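Local atomic coordinates of putative metal-dependent phosphoesterase (Bifidobacterium adolescentis, PDB entry 3O0F), a protein that hydrolyses phosphate esters as a metal-dependent enzyme of the PHP family, holding iron and zinc ions and bound AMP in one site. Residues Ile76-Glu81 / Pro183-Val188; Val199-Ala204 / Asp228-Trp233; Asp253-Gly258 / Arg282-Arg287. One frame throughout, in Å; residues are numbered along the deposited sequence.

Contact 1 (Ile76-Glu81 / Pro183-Val188); sequences ITAVDE and PSTHEV
D80 and T185 carry the polar side-chain bond between strand 70-80 and the start of helix 185-194. Their side chains cross at about a right angle, with T185 OG1 donating to D80 OD2 at 2.8 Å. The hydroxyl arrives from above the carboxylate, 52° out of its plane. D80 swings its CG anti to the backbone N (chi1 -162°), which brings OD2 within range. OD1 accepts from a water that also bonds to H186 NE2, and takes a weak bond from Q218; H186 ND1 bonds to D225.

At the apolar end I76 and V188 meet tip to tip, I76 CG2 lying 3.7 Å from V188 CG2 and I76 CD1 close to V188 CG1. A78 CB flanks the same valine, 3.9 Å from V188 CG2.

Between these ends the backbones form one isolated bridge at V79 and S184. V79 N donates to P183 O (3.0 Å) in the carbonyl plane, whereas T185 N reaches V79 O (3.1 Å) from well above that carbonyl's plane. S184 sits at the N-cap, its OG accepting from E187 N at 3.1 Å. T77 OG1 bonds to D51 and to the AMP-binding R110. This is an N-capped helix whose N-cap residue is bridged to a sheet strand, while T185 and V188 of its first turn pack on that strand, beside the AMP pocket of this PHP domain.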
ATOM      1  N   ILE A  76       1.657   3.773   3.442  1.00 13.83           N
ATOM      2  CA  ILE A  76       1.303   5.062   3.997  1.00 15.22           C
ATOM      3  C   ILE A  76       1.082   6.037   2.851  1.00 16.66           C
ATOM      4  O   ILE A  76       1.971   6.233   1.995  1.00 15.83           O
ATOM      5  CB  ILE A  76       2.407   5.610   4.930  1.00 11.79           C
ATOM      6  CG1 ILE A  76       2.737   4.572   6.006  1.00 14.55           C
ATOM      7  CG2 ILE A  76       1.970   6.965   5.561  1.00  5.67           C
ATOM      8  CD1 ILE A  76       3.899   4.949   6.916  1.00 15.05           C
ATOM      9  N   THR A  77      -0.078   6.683   2.890  1.00 14.87           N
ATOM     10  CA  THR A  77      -0.433   7.711   1.914  1.00 18.52           C
ATOM     11  C   THR A  77       0.329   9.006   2.228  1.00 14.91           C
ATOM     12  O   THR A  77       0.298   9.481   3.356  1.00 14.81           O
ATOM     13  CB  THR A  77      -1.983   7.995   2.008  1.00 18.38           C
ATOM     14  OG1 THR A  77      -2.706   6.762   2.044  1.00 17.01           O
ATOM     15  CG2 THR A  77      -2.513   8.838   0.831  1.00 19.90           C
ATOM     16  N   ALA A  78       1.008   9.570   1.244  1.00 15.66           N
ATOM     17  CA  ALA A  78       1.822  10.723   1.455  1.00 15.88           C
ATOM     18  C   ALA A  78       1.849  11.609   0.198  1.00 17.25           C
ATOM     19  O   ALA A  78       1.327  11.227  -0.850  1.00 15.41           O
ATOM     20  CB  ALA A  78       3.256  10.312   1.903  1.00 14.64           C
ATOM     21  N   VAL A  79       2.424  12.798   0.337  0.50 18.37           N
ATOM     22  CA  VAL A  79       2.570  13.731  -0.776  0.50 19.11           C
ATOM     23  C   VAL A  79       3.921  14.422  -0.729  0.50 19.45           C
ATOM     24  O   VAL A  79       4.432  14.718   0.349  0.50 21.41           O
ATOM     25  CB  VAL A  79       1.438  14.817  -0.791  0.50 19.68           C
ATOM     26  CG1 VAL A  79       1.350  15.544   0.553  0.50 22.06           C
ATOM     27  CG2 VAL A  79       1.691  15.818  -1.905  0.50 14.95           C
ATOM     28  N   ASP A  80       4.486  14.698  -1.903  1.00 19.77           N
ATOM     29  CA  ASP A  80       5.730  15.449  -2.026  1.00 22.14           C
ATOM     30  C   ASP A  80       5.636  16.551  -3.106  1.00 22.83           C
ATOM     31  O   ASP A  80       5.605  16.276  -4.312  1.00 20.58           O
ATOM     32  CB  ASP A  80       6.875  14.484  -2.320  1.00 24.37           C
ATOM     33  CG  ASP A  80       8.223  15.093  -2.044  1.00 33.04           C
ATOM     34  OD1 ASP A  80       8.382  16.291  -2.361  1.00 35.23           O
ATOM     35  OD2 ASP A  80       9.128  14.370  -1.559  1.00 27.94           O
ATOM     36  N   GLU A  81       5.598  17.811  -2.673  1.00 25.38           N
ATOM     37  CA  GLU A  81       5.247  18.914  -3.579  1.00 28.21           C
ATOM     38  C   GLU A  81       3.926  18.521  -4.223  1.00 29.20           C
ATOM     39  O   GLU A  81       2.996  18.256  -3.492  1.00 33.72           O
ATOM     40  CB  GLU A  81       6.384  19.220  -4.561  1.00 30.54           C
ATOM     41  CG  GLU A  81       7.679  19.706  -3.814  1.00 37.72           C
ATOM     42  CD  GLU A  81       8.996  19.475  -4.592  1.00 53.67           C
ATOM     43  OE1 GLU A  81       8.949  19.212  -5.826  1.00 58.10           O
ATOM     44  OE2 GLU A  81      10.083  19.542  -3.953  1.00 55.09           O
ATOM     45  N   PRO A 183      -0.034  13.507   4.853  1.00 18.43           N
ATOM     46  CA  PRO A 183       1.227  14.029   5.391  1.00 18.65           C
ATOM     47  C   PRO A 183       2.314  14.101   4.300  1.00 16.40           C
ATOM     48  O   PRO A 183       2.202  13.434   3.251  1.00 16.30           O
ATOM     49  CB  PRO A 183       1.599  13.010   6.472  1.00 20.89           C
ATOM     50  CG  PRO A 183       0.939  11.729   6.041  1.00 19.12           C
ATOM     51  CD  PRO A 183      -0.360  12.171   5.384  1.00 21.54           C
ATOM     52  N   SER A 184       3.352  14.883   4.533  1.00 13.43           N
ATOM     53  CA  SER A 184       4.462  14.917   3.598  1.00 16.00           C
ATOM     54  C   SER A 184       5.326  13.657   3.738  1.00 14.87           C
ATOM     55  O   SER A 184       5.332  12.987   4.781  1.00 14.73           O
ATOM     56  CB  SER A 184       5.333  16.132   3.832  1.00 16.92           C
ATOM     57  OG  SER A 184       6.037  15.948   5.053  1.00 18.86           O
ATOM     58  N   THR A 185       6.044  13.345   2.670  1.00 16.22           N
ATOM     59  CA  THR A 185       7.026  12.258   2.683  1.00 17.19           C
ATOM     60  C   THR A 185       8.095  12.487   3.760  1.00 16.13           C
ATOM     61  O   THR A 185       8.497  11.536   4.392  1.00 13.69           O
ATOM     62  CB  THR A 185       7.706  12.077   1.329  1.00 17.17           C
ATOM     63  OG1 THR A 185       8.257  13.324   0.896  1.00 17.09           O
ATOM     64  CG2 THR A 185       6.690  11.563   0.287  1.00 16.67           C
ATOM     65  N   HIS A 186       8.499  13.731   4.000  0.50 15.39           N
ATOM     66  CA  HIS A 186       9.496  14.002   5.044  0.50 16.22           C
ATOM     67  C   HIS A 186       8.965  13.665   6.441  0.50 15.09           C
ATOM     68  O   HIS A 186       9.702  13.144   7.282  0.50 13.69           O
ATOM     69  CB  HIS A 186       9.953  15.459   5.001  0.50 18.75           C
ATOM     70  CG  HIS A 186      10.227  15.956   3.614  0.50 20.46           C
ATOM     71  ND1 HIS A 186      11.131  15.340   2.771  0.50 25.14           N
ATOM     72  CD2 HIS A 186       9.714  17.001   2.923  0.50 17.22           C
ATOM     73  CE1 HIS A 186      11.155  15.983   1.615  0.50 18.22           C
ATOM     74  NE2 HIS A 186      10.302  16.992   1.681  0.50 22.58           N
ATOM     75  N   GLU A 187       7.691  13.956   6.674  1.00 12.83           N
ATOM     76  CA  GLU A 187       7.062  13.619   7.931  1.00 14.51           C
ATOM     77  C   GLU A 187       6.890  12.122   8.059  1.00 11.15           C
ATOM     78  O   GLU A 187       7.184  11.568   9.115  1.00 12.51           O
ATOM     79  CB  GLU A 187       5.685  14.266   8.134  1.00 17.89           C
ATOM     80  CG  GLU A 187       5.179  13.864   9.527  1.00 27.03           C
ATOM     81  CD  GLU A 187       3.821  14.366   9.936  1.00 35.26           C
ATOM     82  OE1 GLU A 187       3.072  14.896   9.079  1.00 45.20           O
ATOM     83  OE2 GLU A 187       3.527  14.212  11.151  1.00 35.84           O
ATOM     84  N   VAL A 188       6.407  11.469   7.017  1.00 13.51           N
ATOM     85  CA  VAL A 188       6.244   9.992   7.037  1.00 10.69           C
ATOM     86  C   VAL A 188       7.572   9.281   7.296  1.00 11.32           C
ATOM     87  O   VAL A 188       7.666   8.395   8.167  1.00 11.32           O
ATOM     88  CB  VAL A 188       5.571   9.500   5.750  1.00 16.21           C
ATOM     89  CG1 VAL A 188       5.701   7.942   5.597  1.00 11.45           C
ATOM     90  CG2 VAL A 188       4.071   9.957   5.744  1.00 13.71           C
TER
HETATM   91  O   HOH W   1       9.473  17.977  -0.643  1.00 44.97           O

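Contact 2 (Val199-Ala204 / Asp228-Trp233); sequences VVAAHA and DGLEVW. With FE (Fe (III) ion), chain D.
E231 reaches across from its strand to the metal-binding turn at H203. CB lies 3.4 Å from A201 O, the carbonyl that also accepts E231 N. With CG anti to the backbone N (chi1 176°) and the chain extended beyond it, CG and CD pass beside H203 N, CD at 3.7 Å. OE1 then accepts H203 N at 2.7 Å through its anti lone pair and also lies 3.5 Å from A202 CB. OE2 bonds to ND1 of H18, a ligand of another iron.

The backbones beneath are neighbouring parallel strands of a beta-alpha-beta unit, 198-201 and 229-233, joined through helix 216-225. A201 N to G229 O and E231 N to A201 O (3.0 Å) make the parallel A201-L230 bridge; V200-G229 shares the first and adds a weak bond from G229 N to V199 O. The chain then turns, and H203 puts NE2 on an iron(III) at 2.3 Å, sharing it with E75, H86 and a water. Replacing E231 with an alanine would probably leave H203 N and H18 ND1 without their acceptors, setting both metal-binding histidines freer to move.

At the far end V199 N donates almost straight (170°) to D228 OD2 at 2.9 Å, on the anti side of a carboxylate that also pairs with K193. D228 N returns the bond to V199 O at 2.8 Å.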
ATOM      1  N   VAL A 199      11.556   1.988   5.710  1.00  7.81           N
ATOM      2  CA  VAL A 199      10.685   2.724   4.797  1.00  9.57           C
ATOM      3  C   VAL A 199      11.168   2.632   3.341  1.00 11.34           C
ATOM      4  O   VAL A 199      12.348   2.841   3.020  1.00 12.00           O
ATOM      5  CB  VAL A 199      10.445   4.217   5.287  1.00 11.97           C
ATOM      6  CG1 VAL A 199      11.729   4.969   5.396  1.00 17.14           C
ATOM      7  CG2 VAL A 199       9.460   4.915   4.352  1.00 15.05           C
ATOM      8  N   VAL A 200      10.233   2.330   2.450  1.00 11.95           N
ATOM      9  CA  VAL A 200      10.534   2.070   1.020  1.00 12.73           C
ATOM     10  C   VAL A 200       9.552   2.904   0.174  1.00 14.07           C
ATOM     11  O   VAL A 200       8.385   2.908   0.478  1.00 15.55           O
ATOM     12  CB  VAL A 200      10.366   0.549   0.726  1.00 13.02           C
ATOM     13  CG1 VAL A 200      10.430   0.238  -0.806  1.00 14.96           C
ATOM     14  CG2 VAL A 200      11.373  -0.297   1.557  1.00 10.28           C
ATOM     15  N   ALA A 201      10.021   3.609  -0.862  1.00 11.66           N
ATOM     16  CA  ALA A 201       9.129   4.336  -1.774  1.00 13.01           C
ATOM     17  C   ALA A 201       8.459   3.292  -2.724  1.00 14.24           C
ATOM     18  O   ALA A 201       9.142   2.522  -3.390  1.00 14.60           O
ATOM     19  CB  ALA A 201       9.935   5.417  -2.585  1.00 14.80           C
ATOM     20  N   ALA A 202       7.126   3.244  -2.701  1.00 12.00           N
ATOM     21  CA  ALA A 202       6.318   2.289  -3.495  1.00 14.19           C
ATOM     22  C   ALA A 202       6.125   2.777  -4.956  1.00 17.19           C
ATOM     23  O   ALA A 202       5.983   3.969  -5.189  1.00 16.18           O
ATOM     24  CB  ALA A 202       4.940   2.078  -2.847  1.00 11.90           C
ATOM     25  N   HIS A 203       6.188   1.838  -5.897  1.00 19.23           N
ATOM     26  CA  HIS A 203       5.996   2.025  -7.368  1.00 17.83           C
ATOM     27  C   HIS A 203       6.350   3.460  -7.841  1.00 19.65           C
ATOM     28  O   HIS A 203       5.502   4.189  -8.374  1.00 19.57           O
ATOM     29  CB  HIS A 203       4.539   1.635  -7.746  1.00 18.86           C
ATOM     30  CG  HIS A 203       3.498   2.192  -6.813  1.00 19.91           C
ATOM     31  ND1 HIS A 203       3.210   3.544  -6.738  1.00 26.59           N
ATOM     32  CD2 HIS A 203       2.680   1.587  -5.913  1.00 23.25           C
ATOM     33  CE1 HIS A 203       2.270   3.751  -5.826  1.00 23.55           C
ATOM     34  NE2 HIS A 203       1.937   2.580  -5.306  1.00 23.95           N
ATOM     35  N   ALA A 204       7.599   3.872  -7.645  1.00 20.94           N
ATOM     36  CA  ALA A 204       7.916   5.292  -7.770  1.00 21.45           C
ATOM     37  C   ALA A 204       8.050   5.721  -9.226  1.00 21.42           C
ATOM     38  O   ALA A 204       8.154   6.934  -9.504  1.00 21.22           O
ATOM     39  CB  ALA A 204       9.187   5.662  -6.975  1.00 22.09           C
ATOM     40  N   ASP A 228      14.964   3.947   3.243  1.00 12.03           N
ATOM     41  CA  ASP A 228      15.759   2.728   3.197  1.00 12.57           C
ATOM     42  C   ASP A 228      15.820   2.107   1.804  1.00 14.50           C
ATOM     43  O   ASP A 228      16.779   1.412   1.480  1.00 13.72           O
ATOM     44  CB  ASP A 228      15.193   1.705   4.165  1.00 13.25           C
ATOM     45  CG  ASP A 228      15.325   2.133   5.605  1.00 16.06           C
ATOM     46  OD1 ASP A 228      16.408   1.891   6.158  1.00 25.67           O
ATOM     47  OD2 ASP A 228      14.329   2.670   6.175  1.00 17.52           O
ATOM     48  N   GLY A 229      14.756   2.269   1.010  1.00 13.14           N
ATOM     49  CA  GLY A 229      14.640   1.507  -0.238  1.00 13.99           C
ATOM     50  C   GLY A 229      13.643   2.015  -1.263  1.00 12.05           C
ATOM     51  O   GLY A 229      12.875   2.931  -1.011  1.00 13.69           O
ATOM     52  N   LEU A 230      13.676   1.356  -2.410  1.00 13.38           N
ATOM     53  CA  LEU A 230      12.840   1.621  -3.589  1.00 11.60           C
ATOM     54  C   LEU A 230      12.237   0.313  -4.080  1.00 11.39           C
ATOM     55  O   LEU A 230      12.944  -0.680  -4.223  1.00 11.59           O
ATOM     56  CB  LEU A 230      13.732   2.160  -4.713  1.00 13.30           C
ATOM     57  CG  LEU A 230      14.431   3.504  -4.439  1.00 15.19           C
ATOM     58  CD1 LEU A 230      15.291   3.920  -5.636  1.00 13.30           C
ATOM     59  CD2 LEU A 230      13.400   4.573  -4.105  1.00 16.26           C
ATOM     60  N   GLU A 231      10.925   0.321  -4.309  1.00 11.47           N
ATOM     61  CA  GLU A 231      10.218  -0.778  -4.900  1.00 12.19           C
ATOM     62  C   GLU A 231      10.413  -0.672  -6.399  1.00 15.24           C
ATOM     63  O   GLU A 231       9.918   0.272  -7.020  1.00 14.85           O
ATOM     64  CB  GLU A 231       8.725  -0.675  -4.545  1.00 10.24           C
ATOM     65  CG  GLU A 231       7.890  -1.725  -5.204  1.00 15.21           C
ATOM     66  CD  GLU A 231       6.447  -1.688  -4.737  1.00 21.61           C
ATOM     67  OE1 GLU A 231       5.785  -0.638  -4.925  1.00 17.44           O
ATOM     68  OE2 GLU A 231       5.969  -2.709  -4.185  1.00 16.07           O
ATOM     69  N   VAL A 232      11.154  -1.630  -6.962  1.00 13.41           N
ATOM     70  CA  VAL A 232      11.483  -1.638  -8.351  1.00 13.36           C
ATOM     71  C   VAL A 232      10.654  -2.636  -9.117  1.00 14.18           C
ATOM     72  O   VAL A 232      10.141  -2.328 -10.231  1.00 11.85           O
ATOM     73  CB  VAL A 232      13.012  -1.916  -8.594  1.00 16.35           C
ATOM     74  CG1 VAL A 232      13.291  -2.038 -10.096  1.00 11.58           C
ATOM     75  CG2 VAL A 232      13.854  -0.791  -7.949  1.00 17.76           C
ATOM     76  N   TRP A 233      10.512  -3.827  -8.549  1.00 13.22           N
ATOM     77  CA  TRP A 233       9.843  -4.910  -9.262  1.00 14.83           C
ATOM     78  C   TRP A 233       8.349  -4.799  -8.987  1.00 13.10           C
ATOM     79  O   TRP A 233       7.836  -5.329  -7.994  1.00 10.36           O
ATOM     80  CB  TRP A 233      10.400  -6.257  -8.858  1.00 14.87           C
ATOM     81  CG  TRP A 233      11.907  -6.285  -8.697  1.00 12.43           C
ATOM     82  CD1 TRP A 233      12.592  -6.608  -7.581  1.00 16.16           C
ATOM     83  CD2 TRP A 233      12.876  -6.001  -9.706  1.00 14.57           C
ATOM     84  NE1 TRP A 233      13.955  -6.561  -7.834  1.00 17.66           N
ATOM     85  CE2 TRP A 233      14.149  -6.175  -9.129  1.00 16.92           C
ATOM     86  CE3 TRP A 233      12.788  -5.631 -11.060  1.00 18.88           C
ATOM     87  CZ2 TRP A 233      15.340  -5.972  -9.851  1.00 19.29           C
ATOM     88  CZ3 TRP A 233      13.963  -5.433 -11.784  1.00 25.34           C
ATOM     89  CH2 TRP A 233      15.225  -5.609 -11.172  1.00 23.87           C
TER
HETATM   90 FE    FE D 303       0.205   2.279  -3.834  1.00 27.28          FE
HETATM   91  O   HOH W   2       0.458   0.311  -4.135  1.00 24.80           O

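Contact 3 (Asp253-Gly258 / Arg282-Arg287); sequences DLLVTG and REILCR
The guanidinium of R287 has L255 over one face, with L255 CD1 4.2 Å above the plane and over its centre. Its edges are taken by polar partners. E283, one helical turn earlier, is gripped side-on: R287 NE donates to E283 OE2 at 2.8 Å, nearly straight (171°), and R287 NH2 gives a longer bond to the same oxygen. Both donors lie in a plane that contains this oxygen to within 2°, so the salt bridge helps fix the rotation of the group and presents its flat side to the leucine. At the remaining edge a water accepts from R287 NH1 at 2.7 Å and gives a weak bond to D253 O, while R287 NH1 also pairs with D228.

The chain of E283 bends at chi2 to bring the carboxylate back to the arginine, and it crosses L255 at about a right angle, where L255 CD2 touches E283 CG at 3.6 Å. The leucine's other methyl, L255 CD1, leans obliquely on I284 CG1 at 3.9 Å. Further along the strand T257 CG2 is 4.4 Å from I284 CD1, a looser approach.

No hydrogen bond passes directly between the two segments, whose axes stay 10.3 Å apart; side chains, and one water at the rim, span the interval. With the i to i+4 salt bridge holding the guanidinium flat against the leucine, the helix segment crosses the edge strand steeply, at 116°, unlike the near-aligned helices of a beta-alpha-beta unit. It packs on the last strand in the sheet of a PHP domain, a distorted TIM-like barrel.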
ATOM      1  N   ASP A 253      23.286   2.770  -1.994  1.00 23.15           N
ATOM      2  CA  ASP A 253      23.168   1.574  -1.217  1.00 28.08           C
ATOM      3  C   ASP A 253      21.767   1.326  -0.640  1.00 27.33           C
ATOM      4  O   ASP A 253      21.657   0.915   0.507  1.00 25.82           O
ATOM      5  CB  ASP A 253      24.177   1.665  -0.066  1.00 33.16           C
ATOM      6  CG  ASP A 253      24.906   0.385   0.145  1.00 48.79           C
ATOM      7  OD1 ASP A 253      25.770   0.062  -0.715  1.00 60.59           O
ATOM      8  OD2 ASP A 253      24.622  -0.273   1.170  1.00 59.97           O
ATOM      9  N   LEU A 254      20.714   1.594  -1.417  1.00 21.88           N
ATOM     10  CA  LEU A 254      19.374   1.370  -0.966  1.00 18.76           C
ATOM     11  C   LEU A 254      18.973  -0.077  -1.203  1.00 16.21           C
ATOM     12  O   LEU A 254      19.442  -0.738  -2.106  1.00 17.99           O
ATOM     13  CB  LEU A 254      18.390   2.310  -1.671  1.00 18.68           C
ATOM     14  CG  LEU A 254      18.669   3.811  -1.579  1.00 17.82           C
ATOM     15  CD1 LEU A 254      17.615   4.605  -2.334  1.00 20.26           C
ATOM     16  CD2 LEU A 254      18.815   4.290  -0.113  1.00 11.32           C
ATOM     17  N   LEU A 255      18.029  -0.539  -0.415  1.00 17.04           N
ATOM     18  CA  LEU A 255      17.349  -1.793  -0.673  1.00 15.55           C
ATOM     19  C   LEU A 255      16.432  -1.716  -1.911  1.00 14.41           C
ATOM     20  O   LEU A 255      15.829  -0.680  -2.199  1.00 14.13           O
ATOM     21  CB  LEU A 255      16.477  -2.174   0.540  1.00 13.49           C
ATOM     22  CG  LEU A 255      17.222  -2.232   1.864  1.00 19.37           C
ATOM     23  CD1 LEU A 255      16.189  -2.373   2.981  1.00 19.25           C
ATOM     24  CD2 LEU A 255      18.299  -3.366   1.781  1.00 17.33           C
ATOM     25  N   VAL A 256      16.345  -2.831  -2.640  1.00 14.51           N
ATOM     26  CA  VAL A 256      15.506  -2.914  -3.827  1.00 12.95           C
ATOM     27  C   VAL A 256      14.459  -3.984  -3.553  1.00 13.07           C
ATOM     28  O   VAL A 256      14.822  -5.129  -3.236  1.00 12.28           O
ATOM     29  CB  VAL A 256      16.347  -3.271  -5.053  1.00 15.01           C
ATOM     30  CG1 VAL A 256      15.437  -3.550  -6.278  1.00 10.77           C
ATOM     31  CG2 VAL A 256      17.359  -2.166  -5.319  1.00 14.63           C
ATOM     32  N   THR A 257      13.191  -3.606  -3.658  1.00 11.22           N
ATOM     33  CA  THR A 257      12.076  -4.492  -3.366  1.00 13.22           C
ATOM     34  C   THR A 257      11.172  -4.719  -4.588  1.00 14.64           C
ATOM     35  O   THR A 257      11.313  -4.084  -5.638  1.00  9.45           O
ATOM     36  CB  THR A 257      11.254  -3.992  -2.138  1.00 17.95           C
ATOM     37  OG1 THR A 257      10.421  -2.867  -2.482  1.00 15.29           O
ATOM     38  CG2 THR A 257      12.170  -3.606  -0.963  1.00 14.81           C
ATOM     39  N   GLY A 258      10.316  -5.721  -4.455  1.00 15.00           N
ATOM     40  CA  GLY A 258       9.297  -6.034  -5.418  1.00 11.00           C
ATOM     41  C   GLY A 258       8.071  -6.561  -4.666  1.00 14.17           C
ATOM     42  O   GLY A 258       8.158  -7.082  -3.544  1.00 11.90           O
ATOM     43  N   ARG A 282      15.835 -10.323   4.590  1.00 15.51           N
ATOM     44  CA  ARG A 282      16.744 -10.442   5.754  1.00 16.77           C
ATOM     45  C   ARG A 282      17.156  -9.116   6.294  1.00 13.49           C
ATOM     46  O   ARG A 282      17.077  -8.841   7.504  1.00 14.85           O
ATOM     47  CB  ARG A 282      18.010 -11.232   5.395  1.00 19.67           C
ATOM     48  CG  ARG A 282      18.094 -12.517   6.033  1.00 22.48           C
ATOM     49  CD  ARG A 282      19.433 -13.190   5.789  1.00 26.90           C
ATOM     50  NE  ARG A 282      19.152 -14.587   5.611  1.00 25.80           N
ATOM     51  CZ  ARG A 282      19.044 -15.223   4.446  1.00 37.08           C
ATOM     52  NH1 ARG A 282      19.302 -14.628   3.286  1.00 33.74           N
ATOM     53  NH2 ARG A 282      18.734 -16.510   4.465  1.00 43.10           N
ATOM     54  N   GLU A 283      17.592  -8.274   5.394  1.00 15.20           N
ATOM     55  CA  GLU A 283      18.050  -6.952   5.753  1.00 18.92           C
ATOM     56  C   GLU A 283      16.916  -6.082   6.293  1.00 16.61           C
ATOM     57  O   GLU A 283      17.122  -5.329   7.236  1.00 13.05           O
ATOM     58  CB  GLU A 283      18.785  -6.316   4.568  1.00 22.34           C
ATOM     59  CG  GLU A 283      19.485  -4.968   4.838  1.00 30.16           C
ATOM     60  CD  GLU A 283      20.480  -4.942   6.024  1.00 35.42           C
ATOM     61  OE1 GLU A 283      21.065  -5.984   6.412  1.00 34.38           O
ATOM     62  OE2 GLU A 283      20.690  -3.825   6.564  1.00 37.22           O
ATOM     63  N   ILE A 284      15.713  -6.192   5.753  1.00 12.70           N
ATOM     64  CA  ILE A 284      14.600  -5.438   6.315  1.00 10.66           C
ATOM     65  C   ILE A 284      14.358  -5.830   7.783  1.00 11.84           C
ATOM     66  O   ILE A 284      14.073  -4.980   8.671  1.00 11.94           O
ATOM     67  CB  ILE A 284      13.318  -5.628   5.481  1.00  9.49           C
ATOM     68  CG1 ILE A 284      13.487  -5.002   4.083  1.00 10.56           C
ATOM     69  CG2 ILE A 284      12.077  -4.993   6.211  1.00  7.65           C
ATOM     70  CD1 ILE A 284      12.319  -5.275   3.110  1.00 11.43           C
ATOM     71  N   LEU A 285      14.400  -7.138   8.019  1.00  9.28           N
ATOM     72  CA  LEU A 285      14.117  -7.710   9.332  1.00 11.99           C
ATOM     73  C   LEU A 285      15.156  -7.285  10.352  1.00 13.20           C
ATOM     74  O   LEU A 285      14.839  -6.971  11.533  1.00 15.02           O
ATOM     75  CB  LEU A 285      14.058  -9.234   9.238  1.00 14.16           C
ATOM     76  CG  LEU A 285      12.737  -9.822   8.700  1.00 17.98           C
ATOM     77  CD1 LEU A 285      12.912 -11.284   8.351  1.00 11.28           C
ATOM     78  CD2 LEU A 285      11.587  -9.670   9.683  1.00 11.23           C
ATOM     79  N   CYS A 286      16.408  -7.287   9.896  1.00 17.33           N
ATOM     80  CA  CYS A 286      17.549  -6.869  10.721  1.00 17.15           C
ATOM     81  C   CYS A 286      17.547  -5.392  11.043  1.00 17.67           C
ATOM     82  O   CYS A 286      17.909  -5.020  12.155  1.00 18.29           O
ATOM     83  CB  CYS A 286      18.880  -7.283  10.086  1.00 20.43           C
ATOM     84  SG  CYS A 286      19.106  -9.073  10.035  1.00 24.91           S
ATOM     85  N   ARG A 287      17.102  -4.546  10.119  1.00 15.15           N
ATOM     86  CA  ARG A 287      16.997  -3.144  10.402  1.00 17.93           C
ATOM     87  C   ARG A 287      15.816  -2.757  11.244  1.00 17.43           C
ATOM     88  O   ARG A 287      15.910  -1.771  11.952  1.00 20.01           O
ATOM     89  CB  ARG A 287      16.868  -2.309   9.129  1.00 18.18           C
ATOM     90  CG  ARG A 287      18.070  -2.311   8.356  1.00 25.96           C
ATOM     91  CD  ARG A 287      17.982  -1.278   7.297  1.00 26.06           C
ATOM     92  NE  ARG A 287      19.024  -1.554   6.363  1.00 26.03           N
ATOM     93  CZ  ARG A 287      19.363  -0.793   5.347  1.00 30.90           C
ATOM     94  NH1 ARG A 287      18.734   0.361   5.093  1.00 26.45           N
ATOM     95  NH2 ARG A 287      20.361  -1.221   4.598  1.00 28.21           N
TER
HETATM   96  O   HOH W   3      19.376   1.801   2.918  1.00 24.52           O

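Contacts 1 and 2 are largely buried, whereas contact 3 is only partly so and sits at the edge of the sheet they all reach. Contact 2 is strand on strand and is carried by backbone bonds, with carboxylates at either end; contact 1 mixes one bridge with helix docking; no direct hydrogen bond crosses contact 3. Helix 185-194 of contact 1 is followed in the chain by strand 198-201 of contact 2, the contact centres about 14 Å apart. Contacts 2 and 3 touch, with centres about 10 Å apart: strands 229-233 and 255-258 are neighbours, bonded from L230 N to L255 O and from V232 N to T257 O. Contact 2 alone supplies a metal ligand.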